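Local coordinates for RabGDI protein (Plasmodium falciparum 3D7, PDB 3P1W) that probably acts as a Rab GDP-dissociation inhibitor, binding Rab GTPases in their GDP-bound state and slowing nucleotide release during membrane traffic, at residues A[47-52]-A[277-282]; A[53-58]-A[273-278]. One frame throughout, in Å; residues are numbered along the deposited sequence.

Interaction 1: A[47-52]-A[277-282]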
loop_
_atom_site.group_PDB
_atom_site.type_symbol
_atom_site.label_atom_id
_atom_site.label_comp_id
_atom_site.label_asym_id
_atom_site.label_seq_id
_atom_site.Cartn_x
_atom_site.Cartn_y
_atom_site.Cartn_z
ATOM N N LEU A 47 -0.401 25.575 -0.287
ATOM C CA LEU A 47 -1.648 25.611 -1.046
ATOM C C LEU A 47 -1.757 24.237 -1.710
ATOM O O LEU A 47 -0.776 23.766 -2.285
ATOM C CB LEU A 47 -1.584 26.677 -2.122
ATOM C CG LEU A 47 -2.789 26.813 -3.067
ATOM C CD1 LEU A 47 -4.084 27.110 -2.311
ATOM C CD2 LEU A 47 -2.535 27.900 -4.125
ATOM N N VAL A 48 -2.938 23.625 -1.646
ATOM C CA VAL A 48 -3.174 22.303 -2.266
ATOM C C VAL A 48 -4.261 22.450 -3.319
ATOM O O VAL A 48 -5.364 22.929 -2.992
ATOM C CB VAL A 48 -3.588 21.266 -1.197
ATOM C CG1 VAL A 48 -3.802 19.872 -1.834
ATOM C CG2 VAL A 48 -2.526 21.218 -0.093
ATOM N N LEU A 49 -3.945 22.084 -4.568
ATOM C CA LEU A 49 -4.833 22.263 -5.717
ATOM C C LEU A 49 -5.059 20.950 -6.426
ATOM O O LEU A 49 -4.114 20.173 -6.580
ATOM C CB LEU A 49 -4.200 23.223 -6.738
ATOM C CG LEU A 49 -3.786 24.574 -6.162
ATOM C CD1 LEU A 49 -3.177 25.435 -7.259
ATOM C CD2 LEU A 49 -4.989 25.249 -5.536
ATOM N N ASP A 50 -6.286 20.732 -6.907
ATOM C CA ASP A 50 -6.623 19.537 -7.662
ATOM C C ASP A 50 -7.574 19.901 -8.789
ATOM O O ASP A 50 -8.582 20.598 -8.579
ATOM C CB ASP A 50 -7.265 18.499 -6.719
ATOM C CG ASP A 50 -7.308 17.073 -7.311
ATOM O OD1 ASP A 50 -7.481 16.899 -8.531
ATOM O OD2 ASP A 50 -7.135 16.135 -6.520
ATOM N N ARG A 51 -7.262 19.426 -9.988
ATOM C CA ARG A 51 -8.106 19.676 -11.149
ATOM C C ARG A 51 -9.488 19.010 -11.060
ATOM O O ARG A 51 -10.429 19.456 -11.696
ATOM C CB ARG A 51 -7.393 19.227 -12.425
ATOM C CG ARG A 51 -7.268 17.720 -12.585
ATOM C CD ARG A 51 -6.689 17.309 -13.941
ATOM N NE ARG A 51 -5.247 17.509 -14.020
ATOM C CZ ARG A 51 -4.319 16.647 -13.590
ATOM N NH1 ARG A 51 -4.645 15.507 -13.005
ATOM N NH2 ARG A 51 -3.039 16.940 -13.744
ATOM N N ASN A 52 -9.581 17.922 -10.293
ATOM C CA ASN A 52 -10.781 17.114 -10.208
ATOM C C ASN A 52 -11.825 17.731 -9.290
ATOM O O ASN A 52 -11.478 18.530 -8.414
ATOM C CB ASN A 52 -10.423 15.712 -9.662
ATOM C CG ASN A 52 -9.521 14.919 -10.590
ATOM O OD1 ASN A 52 -9.598 15.047 -11.812
ATOM N ND2 ASN A 52 -8.663 14.076 -10.005
ATOM N N LYS A 277 -9.540 23.136 -9.635
ATOM C CA LYS A 277 -8.525 24.157 -9.938
ATOM C C LYS A 277 -7.575 23.669 -11.014
ATOM O O LYS A 277 -6.688 22.850 -10.744
ATOM C CB LYS A 277 -7.739 24.512 -8.679
ATOM C CG LYS A 277 -8.516 25.350 -7.674
ATOM C CD LYS A 277 -8.902 26.717 -8.238
ATOM C CE LYS A 277 -9.520 27.602 -7.174
ATOM N NZ LYS A 277 -10.367 28.639 -7.798
ATOM N N ASN A 278 -7.778 24.149 -12.237
ATOM C CA ASN A 278 -7.034 23.649 -13.390
ATOM C C ASN A 278 -5.735 24.414 -13.687
ATOM O O ASN A 278 -5.735 25.474 -14.312
ATOM C CB ASN A 278 -7.920 23.619 -14.636
ATOM C CG ASN A 278 -7.330 22.750 -15.747
ATOM O OD1 ASN A 278 -6.713 21.694 -15.488
ATOM N ND2 ASN A 278 -7.517 23.182 -16.987
ATOM N N VAL A 279 -4.633 23.836 -13.247
ATOM C CA VAL A 279 -3.314 24.374 -13.505
ATOM C C VAL A 279 -2.988 24.183 -14.979
ATOM O O VAL A 279 -3.203 23.099 -15.533
ATOM C CB VAL A 279 -2.291 23.674 -12.600
ATOM C CG1 VAL A 279 -0.882 24.165 -12.869
ATOM C CG2 VAL A 279 -2.676 23.907 -11.156
ATOM N N VAL A 280 -2.541 25.249 -15.631
ATOM C CA VAL A 280 -2.176 25.175 -17.044
ATOM C C VAL A 280 -0.698 25.492 -17.311
ATOM O O VAL A 280 -0.262 25.389 -18.473
ATOM C CB VAL A 280 -3.091 26.067 -17.935
ATOM C CG1 VAL A 280 -4.572 25.721 -17.677
ATOM C CG2 VAL A 280 -2.815 27.572 -17.736
ATOM N N ASP A 281 0.063 25.852 -16.265
ATOM C CA ASP A 281 1.498 26.137 -16.403
ATOM C C ASP A 281 2.292 26.218 -15.087
ATOM O O ASP A 281 1.762 26.605 -14.025
ATOM C CB ASP A 281 1.703 27.433 -17.177
ATOM C CG ASP A 281 1.465 27.270 -18.669
ATOM O OD1 ASP A 281 1.975 26.272 -19.253
ATOM O OD2 ASP A 281 0.761 28.137 -19.241
ATOM N N PHE A 282 3.565 25.833 -15.186
ATOM C CA PHE A 282 4.565 26.174 -14.201
ATOM C C PHE A 282 5.257 27.453 -14.643
ATOM O O PHE A 282 5.445 27.673 -15.838
ATOM C CB PHE A 282 5.608 25.070 -14.094
ATOM C CG PHE A 282 5.083 23.790 -13.507
ATOM C CD1 PHE A 282 5.112 23.578 -12.138
ATOM C CD2 PHE A 282 4.557 22.809 -14.314
ATOM C CE1 PHE A 282 4.634 22.391 -11.582
ATOM C CE2 PHE A 282 4.083 21.618 -13.765
ATOM C CZ PHE A 282 4.114 21.420 -12.399
HETATM O O HOH W 1 -4.711 20.679 -14.256
#
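Asp50 and Arg51, just past the end of strand 46-49, meet Lys277 and Asn278 in a partly buried contact of backbone, water and apolar side chains, where the chain turns from strand 273-274 toward strand 279-284. The one direct hydrogen bond runs from Lys277 N to Asp50 O over 2.9 Å. It is nearly straight at the proton (170°), yet the donor sits above the carbonyl plane, 38° out of it. Next to it, Arg51 CA lies 3.5 Å from Lys277 O in a CA-H...O contact.

On the apolar side, Leu49 splits its two methyls: CD2 packs 4.1 Å from Lys277 CG, while CD1 reaches Val279 CG2 at 4.2 Å. A bend at chi2 (-63°) turns the lysine chain away after its CG has met the leucine, and its NZ goes on to a salt bridge with Glu299.

Strands 20-26 and 46-49 run parallel, joined through helix 30-41, the beta-alpha-beta start of a Rossmann-like domain, and Asp50 stands just beyond the second strand. Asp50 OD2 is hydrogen-bonded with Thr28 OG1 of the loop before the helix. Asp50 OD1 accepts from Asn52 N at 2.9 Å, met from above the carboxylate plane, an Asx turn that shapes the backbone leaving the strand.

A water adds an indirect bridge between the segments. This water accepts from Arg51 NE at 3.2 Å. The same water donates to Asn278 OD1 at 2.6 Å and also to Val279 O, so the arginine is tied through it to both a side chain and a main-chain carbonyl. Beyond NE, the guanidinium group has other partners: NH1 bonds with Ser311 OG, and Tyr312 provides a cation-pi contact.

Interaction 2: A[53-58]-A[273-278]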
loop_
_atom_site.group_PDB
_atom_site.type_symbol
_atom_site.label_atom_id
_atom_site.label_comp_id
_atom_site.label_asym_id
_atom_site.label_seq_id
_atom_site.Cartn_x
_atom_site.Cartn_y
_atom_site.Cartn_z
ATOM N N PRO A 53 -13.105 17.327 -9.454
ATOM C CA PRO A 53 -14.170 17.752 -8.534
ATOM C C PRO A 53 -14.339 16.892 -7.274
ATOM O O PRO A 53 -15.254 17.138 -6.500
ATOM C CB PRO A 53 -15.437 17.704 -9.409
ATOM C CG PRO A 53 -15.165 16.659 -10.425
ATOM C CD PRO A 53 -13.642 16.548 -10.584
ATOM N N TYR A 54 -13.437 15.935 -7.057
ATOM C CA TYR A 54 -13.454 15.021 -5.904
ATOM C C TYR A 54 -12.005 14.916 -5.390
ATOM O O TYR A 54 -11.074 15.156 -6.146
ATOM C CB TYR A 54 -13.960 13.628 -6.354
ATOM C CG TYR A 54 -13.150 13.059 -7.498
ATOM C CD1 TYR A 54 -11.956 12.379 -7.266
ATOM C CD2 TYR A 54 -13.556 13.228 -8.810
ATOM C CE1 TYR A 54 -11.204 11.870 -8.308
ATOM C CE2 TYR A 54 -12.813 12.718 -9.867
ATOM C CZ TYR A 54 -11.638 12.041 -9.613
ATOM O OH TYR A 54 -10.891 11.555 -10.666
ATOM N N TYR A 55 -11.822 14.535 -4.131
ATOM C CA TYR A 55 -10.488 14.330 -3.550
ATOM C C TYR A 55 -9.960 12.934 -3.891
ATOM O O TYR A 55 -10.746 12.036 -4.159
ATOM C CB TYR A 55 -10.545 14.403 -2.029
ATOM C CG TYR A 55 -10.832 15.759 -1.435
ATOM C CD1 TYR A 55 -10.010 16.846 -1.704
ATOM C CD2 TYR A 55 -11.886 15.933 -0.545
ATOM C CE1 TYR A 55 -10.257 18.069 -1.145
ATOM C CE2 TYR A 55 -12.142 17.166 0.023
ATOM C CZ TYR A 55 -11.324 18.225 -0.281
ATOM O OH TYR A 55 -11.573 19.456 0.275
ATOM N N GLY A 56 -8.639 12.754 -3.854
ATOM C CA GLY A 56 -8.042 11.402 -3.820
ATOM C C GLY A 56 -7.159 11.023 -4.982
ATOM O O GLY A 56 -6.353 10.081 -4.867
ATOM N N GLY A 57 -7.289 11.748 -6.099
ATOM C CA GLY A 57 -6.571 11.420 -7.324
ATOM C C GLY A 57 -6.701 9.942 -7.697
ATOM O O GLY A 57 -7.823 9.405 -7.775
ATOM N N GLU A 58 -5.558 9.282 -7.908
ATOM C CA GLU A 58 -5.538 7.855 -8.272
ATOM C C GLU A 58 -6.009 6.966 -7.121
ATOM O O GLU A 58 -6.408 5.818 -7.354
ATOM C CB GLU A 58 -4.128 7.428 -8.719
ATOM C CG GLU A 58 -3.676 8.053 -10.022
ATOM C CD GLU A 58 -4.465 7.555 -11.223
ATOM O OE1 GLU A 58 -4.732 6.341 -11.343
ATOM O OE2 GLU A 58 -4.817 8.391 -12.065
ATOM N N PHE A 273 -7.211 23.279 0.942
ATOM C CA PHE A 273 -7.279 22.398 -0.220
ATOM C C PHE A 273 -8.313 23.015 -1.164
ATOM O O PHE A 273 -9.285 23.649 -0.706
ATOM C CB PHE A 273 -7.715 21.001 0.187
ATOM C CG PHE A 273 -6.628 20.146 0.839
ATOM C CD1 PHE A 273 -5.673 20.690 1.693
ATOM C CD2 PHE A 273 -6.618 18.771 0.641
ATOM C CE1 PHE A 273 -4.718 19.891 2.303
ATOM C CE2 PHE A 273 -5.660 17.956 1.267
ATOM C CZ PHE A 273 -4.713 18.524 2.092
ATOM N N MET A 274 -8.085 22.881 -2.469
ATOM C CA MET A 274 -9.007 23.419 -3.455
ATOM C C MET A 274 -9.220 22.450 -4.590
ATOM O O MET A 274 -8.279 22.072 -5.280
ATOM C CB MET A 274 -8.477 24.737 -4.034
ATOM C CG MET A 274 -8.149 25.790 -2.992
ATOM S SD MET A 274 -7.848 27.401 -3.772
ATOM C CE MET A 274 -9.533 28.041 -3.874
ATOM N N LEU A 275 -10.475 22.095 -4.815
ATOM C CA LEU A 275 -10.843 21.256 -5.941
ATOM C C LEU A 275 -11.187 22.113 -7.144
ATOM O O LEU A 275 -11.312 23.330 -7.028
ATOM C CB LEU A 275 -12.035 20.369 -5.571
ATOM C CG LEU A 275 -11.784 19.388 -4.426
ATOM C CD1 LEU A 275 -13.092 18.732 -3.993
ATOM C CD2 LEU A 275 -10.721 18.349 -4.814
ATOM N N ASN A 276 -11.361 21.467 -8.292
ATOM C CA ASN A 276 -11.755 22.146 -9.534
ATOM C C ASN A 276 -10.826 23.286 -9.948
ATOM O O ASN A 276 -11.276 24.284 -10.553
ATOM C CB ASN A 276 -13.190 22.670 -9.422
ATOM C CG ASN A 276 -14.175 21.583 -9.104
ATOM O OD1 ASN A 276 -14.356 20.635 -9.887
ATOM N ND2 ASN A 276 -14.822 21.702 -7.949
ATOM N N LYS A 277 -9.540 23.136 -9.635
ATOM C CA LYS A 277 -8.525 24.157 -9.938
ATOM C C LYS A 277 -7.575 23.669 -11.014
ATOM O O LYS A 277 -6.688 22.850 -10.744
ATOM C CB LYS A 277 -7.739 24.512 -8.679
ATOM C CG LYS A 277 -8.516 25.350 -7.674
ATOM C CD LYS A 277 -8.902 26.717 -8.238
ATOM C CE LYS A 277 -9.520 27.602 -7.174
ATOM N NZ LYS A 277 -10.367 28.639 -7.798
ATOM N N ASN A 278 -7.778 24.149 -12.237
ATOM C CA ASN A 278 -7.034 23.649 -13.390
ATOM C C ASN A 278 -5.735 24.414 -13.687
ATOM O O ASN A 278 -5.735 25.474 -14.312
ATOM C CB ASN A 278 -7.920 23.619 -14.636
ATOM C CG ASN A 278 -7.330 22.750 -15.747
ATOM O OD1 ASN A 278 -6.713 21.694 -15.488
ATOM N ND2 ASN A 278 -7.517 23.182 -16.987
#
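Running roughly antiparallel, 148° apart end to end, the chain at 53-55 and that at 273-276 come nearest at Pro53 and Asn276, whose CA atoms are 5.1 Å apart. The first is loop beyond strand 46-49. The second leaves the short strand 273-274, which lies parallel beside 46-49 at one side of the Rossmann-like sheet; this surface contact joins the chain just beyond two neighbouring strands.

Side chains do the joining, with Leu275 reaching into the loop. Its CG lies beside the backbone N and anti to the carbonyl carbon (chi1 -62°), a setting that sends the methyls to the Tyr55 ring. Leu275 CD1 sits over one face of that Tyr55 ring, 4.1 Å from the centroid and 12° off the normal, a clear CH-pi contact. Leu275 CD2 rests 3.5 Å from Tyr55 CD1, and it also lies against Tyr54 O. Both methyls of the fork thus touch the ring.

At the outer end, Asn276 crosses Pro53 at about a right angle, and Asn276 OD1 comes within 3.2 Å of Pro53 CB. At the inner end, Tyr55 extends toward helix 257-268, where its OH makes a weak hydrogen bond with Ser263 OG and its ring touches Pro259 and Glu260. There the tyrosine also crosses Phe273: Tyr55 CE1 lies 4.1 Å from Phe273 CB and meets the edge of the phenylalanine ring, near its plane, at CD2.

How the interactions relate
Interactions 1 and 2 are about 8 Å apart between centres, and their order reverses along the chain: 47-52 runs straight into 53-58, whereas 273-278 comes before 277-282 and shares Lys277 and Asn278 with it. The partners are separated by a gap of over 200 residues that includes helix 257-268. Strand pairing connects the two contacts, since 46-49 and 273-274 are parallel neighbours in one sheet, with probable hydrogen bonds from Met274 N to Val48 O and from Asp50 N to Met274 O. Interaction 1 lies toward strand 279-284 and interaction 2 toward helix 257-268; together they line the chain after that helix along strand 46-49 and the loop that leaves it.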